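Local coordinates for protein adenosylmethionine-8-amino-7-oxononanoate aminotransferase (Methanocaldococcus jannaschii, PDB 6ZHK) that probably transfers the amino group of S-adenosylmethionine to 8-amino-7-oxononanoate in biotin biosynthesis, as a homodimeric, pyridoxal-phosphate-dependent class-III aminotransferase, at residues Y413-R418 against I433-I438. Residues are numbered along the deposited sequence; the frame is centred on the assembly and turned at random.
Sequences YKAGYR and IGNVII
Ala-415, first residue of helix 415-425 after its N-cap Lys-414, sets its methyl CB 3.5 Å from OD1 of Asn-435, a small group that lets the helix start come close to the turn. Its backbone N, too early in the helix for an i-4 carbonyl, donates to a water (2.8 Å) that in turn lies 2.5 Å from OD1, a short bond of doubtful exact length. Asn-435 presents this oxygen with CG anti to its own carbonyl carbon (chi1 -67°), while ND2, bonded to the carbonyl of Tyr-409, fixes which way round the amide lies. At Gly-416 the helix comes nearest the turn: its N makes a weak, bent bond to Gly-434 O (3.4 Å, 132°), and its CA lies 3.6 Å from that oxygen in a CH...O contact. Having no side chain, Gly-416 lets this carbonyl lie against its backbone. Gly-434 and Asn-435 are the central residues of a type II' turn whose first corner, at positive phi, suits glycine; it leads into strand 436-439, outermost within the chain in a three-stranded antiparallel sheet of this class-III aminotransferase. Tyr-417 N reaches the turn through a second water, at 2.9 Å, which donates to Gly-434 O. Regular helix bonding begins with Arg-418 N to Lys-414 O; the Arg-418 guanidinium lies on one face of the Tyr-413 ring, offset toward its rim, and NE bonds Tyr-413 O at 3.0 Å, tying the first turn to the residue before the N-cap.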
ATOM      1  N   TYR A 413     -28.199   8.734 -12.269  1.00 26.49           N
ATOM      2  CA  TYR A 413     -28.359   8.968 -13.689  1.00 29.67           C
ATOM      3  C   TYR A 413     -27.061   8.679 -14.443  1.00 26.00           C
ATOM      4  O   TYR A 413     -27.095   8.371 -15.644  1.00 24.05           O
ATOM      5  CB  TYR A 413     -28.878  10.385 -13.910  1.00 31.23           C
ATOM      6  CG  TYR A 413     -29.318  10.652 -15.327  1.00 34.85           C
ATOM      7  CD1 TYR A 413     -30.511  10.133 -15.810  1.00 37.96           C
ATOM      8  CD2 TYR A 413     -28.523  11.406 -16.190  1.00 32.51           C
ATOM      9  CE1 TYR A 413     -30.924  10.383 -17.112  1.00 42.54           C
ATOM     10  CE2 TYR A 413     -28.943  11.696 -17.483  1.00 37.02           C
ATOM     11  CZ  TYR A 413     -30.137  11.164 -17.951  1.00 44.03           C
ATOM     12  OH  TYR A 413     -30.537  11.392 -19.240  1.00 47.97           O
ATOM     13  N   LYS A 414     -25.916   8.733 -13.734  1.00 28.08           N
ATOM     14  CA  LYS A 414     -24.620   8.402 -14.337  1.00 24.85           C
ATOM     15  C   LYS A 414     -24.358   9.259 -15.571  1.00 23.32           C
ATOM     16  O   LYS A 414     -23.962   8.746 -16.629  1.00 26.82           O
ATOM     17  CB  LYS A 414     -24.553   6.905 -14.683  1.00 24.69           C
ATOM     18  CG  LYS A 414     -24.685   5.984 -13.462  1.00 24.97           C
ATOM     19  CD  LYS A 414     -24.674   4.480 -13.767  0.50 27.39           C
ATOM     20  CE  LYS A 414     -23.317   3.920 -14.151  0.50 28.59           C
ATOM     21  NZ  LYS A 414     -23.412   2.549 -14.722  0.50 31.60           N
ATOM     22  N   ALA A 415     -24.575  10.576 -15.455  1.00 21.15           N
ATOM     23  CA  ALA A 415     -24.428  11.398 -16.653  1.00 23.04           C
ATOM     24  C   ALA A 415     -23.022  11.323 -17.245  1.00 23.61           C
ATOM     25  O   ALA A 415     -22.853  11.262 -18.465  1.00 23.18           O
ATOM     26  CB  ALA A 415     -24.825  12.826 -16.388  1.00 24.43           C
ATOM     27  N   GLY A 416     -21.985  11.419 -16.405  1.00 22.81           N
ATOM     28  CA  GLY A 416     -20.642  11.264 -16.952  1.00 19.29           C
ATOM     29  C   GLY A 416     -20.387   9.924 -17.667  1.00 16.74           C
ATOM     30  O   GLY A 416     -19.738   9.904 -18.696  1.00 17.61           O
ATOM     31  N   TYR A 417     -20.875   8.806 -17.129  1.00 18.74           N
ATOM     32  CA  TYR A 417     -20.740   7.509 -17.812  1.00 19.34           C
ATOM     33  C   TYR A 417     -21.500   7.487 -19.153  1.00 19.43           C
ATOM     34  O   TYR A 417     -21.080   6.843 -20.119  1.00 18.53           O
ATOM     35  CB  TYR A 417     -21.206   6.372 -16.900  1.00 22.55           C
ATOM     36  CG  TYR A 417     -20.201   5.985 -15.831  1.00 22.51           C
ATOM     37  CD1 TYR A 417     -18.968   5.427 -16.174  1.00 21.66           C
ATOM     38  CD2 TYR A 417     -20.523   6.101 -14.485  1.00 27.25           C
ATOM     39  CE1 TYR A 417     -18.040   5.042 -15.206  1.00 24.13           C
ATOM     40  CE2 TYR A 417     -19.582   5.790 -13.511  1.00 27.32           C
ATOM     41  CZ  TYR A 417     -18.359   5.242 -13.871  1.00 24.48           C
ATOM     42  OH  TYR A 417     -17.513   4.910 -12.863  1.00 28.51           O
ATOM     43  N   ARG A 418     -22.590   8.245 -19.244  1.00 19.24           N
ATOM     44  CA  ARG A 418     -23.251   8.335 -20.554  1.00 21.35           C
ATOM     45  C   ARG A 418     -22.317   8.942 -21.604  1.00 21.80           C
ATOM     46  O   ARG A 418     -22.211   8.496 -22.765  1.00 21.14           O
ATOM     47  CB  ARG A 418     -24.561   9.110 -20.385  1.00 23.42           C
ATOM     48  CG  ARG A 418     -25.669   8.243 -19.807  1.00 22.46           C
ATOM     49  CD  ARG A 418     -26.864   9.121 -19.490  1.00 25.06           C
ATOM     50  NE  ARG A 418     -27.688   8.391 -18.550  1.00 28.53           N
ATOM     51  CZ  ARG A 418     -28.924   7.977 -18.775  1.00 37.65           C
ATOM     52  NH1 ARG A 418     -29.512   8.238 -19.929  1.00 41.46           N
ATOM     53  NH2 ARG A 418     -29.578   7.319 -17.836  1.00 40.69           N
ATOM     54  N   ILE A 433     -16.171  11.166 -12.724  1.00 17.38           N
ATOM     55  CA  ILE A 433     -16.610  11.052 -11.342  1.00 17.92           C
ATOM     56  C   ILE A 433     -17.950  11.768 -11.257  1.00 20.53           C
ATOM     57  O   ILE A 433     -17.976  12.971 -11.471  1.00 18.44           O
ATOM     58  CB  ILE A 433     -15.580  11.656 -10.359  1.00 19.95           C
ATOM     59  CG1 ILE A 433     -14.208  10.981 -10.538  1.00 20.48           C
ATOM     60  CG2 ILE A 433     -16.131  11.522  -8.920  1.00 23.96           C
ATOM     61  CD1 ILE A 433     -13.090  11.614  -9.781  1.00 20.66           C
ATOM     62  N   GLY A 434     -19.031  10.995 -11.004  1.00 19.84           N
ATOM     63  CA  GLY A 434     -20.413  11.487 -11.055  1.00 20.24           C
ATOM     64  C   GLY A 434     -20.666  12.338 -12.293  1.00 20.75           C
ATOM     65  O   GLY A 434     -20.461  11.856 -13.418  1.00 20.88           O
ATOM     66  N   ASN A 435     -21.003  13.615 -12.103  1.00 21.13           N
ATOM     67  CA  ASN A 435     -21.365  14.435 -13.257  1.00 22.64           C
ATOM     68  C   ASN A 435     -20.158  15.093 -13.895  1.00 19.40           C
ATOM     69  O   ASN A 435     -20.338  15.981 -14.708  1.00 21.45           O
ATOM     70  CB  ASN A 435     -22.351  15.544 -12.903  1.00 21.87           C
ATOM     71  CG  ASN A 435     -23.668  14.932 -12.518  1.00 26.49           C
ATOM     72  OD1 ASN A 435     -24.089  13.966 -13.144  1.00 26.81           O
ATOM     73  ND2 ASN A 435     -24.258  15.411 -11.428  1.00 30.41           N
ATOM     74  N   VAL A 436     -18.944  14.781 -13.424  1.00 20.47           N
ATOM     75  CA  VAL A 436     -17.766  15.453 -13.937  1.00 19.32           C
ATOM     76  C   VAL A 436     -17.028  14.516 -14.894  1.00 18.33           C
ATOM     77  O   VAL A 436     -16.549  13.429 -14.496  1.00 18.49           O
ATOM     78  CB  VAL A 436     -16.824  15.924 -12.804  1.00 20.98           C
ATOM     79  CG1 VAL A 436     -15.699  16.775 -13.382  1.00 18.91           C
ATOM     80  CG2 VAL A 436     -17.559  16.688 -11.702  1.00 19.45           C
ATOM     81  N   ILE A 437     -16.896  14.963 -16.139  1.00 17.40           N
ATOM     82  CA  ILE A 437     -16.010  14.322 -17.100  1.00 16.25           C
ATOM     83  C   ILE A 437     -14.595  14.651 -16.635  1.00 16.77           C
ATOM     84  O   ILE A 437     -14.268  15.826 -16.477  1.00 16.38           O
ATOM     85  CB  ILE A 437     -16.266  14.844 -18.538  1.00 17.15           C
ATOM     86  CG1 ILE A 437     -17.652  14.440 -19.058  1.00 20.45           C
ATOM     87  CG2 ILE A 437     -15.205  14.387 -19.543  1.00 16.93           C
ATOM     88  CD1 ILE A 437     -18.198  15.403 -20.139  1.00 21.11           C
ATOM     89  N   ILE A 438     -13.725  13.637 -16.546  1.00 15.12           N
ATOM     90  CA  ILE A 438     -12.361  13.875 -16.093  1.00 16.15           C
ATOM     91  C   ILE A 438     -11.432  13.670 -17.297  1.00 16.48           C
ATOM     92  O   ILE A 438     -11.511  12.654 -17.978  1.00 16.77           O
ATOM     93  CB  ILE A 438     -11.980  12.872 -14.966  1.00 16.11           C
ATOM     94  CG1 ILE A 438     -12.912  12.891 -13.736  1.00 17.79           C
ATOM     95  CG2 ILE A 438     -10.486  13.048 -14.603  1.00 15.15           C
ATOM     96  CD1 ILE A 438     -12.901  14.168 -12.907  1.00 18.03           C
TER
HETATM   97  O   HOH W   1     -25.060  11.689 -12.944  1.00 26.68           O
HETATM   98  O   HOH W   2     -21.400   9.264 -14.310  1.00 28.12           O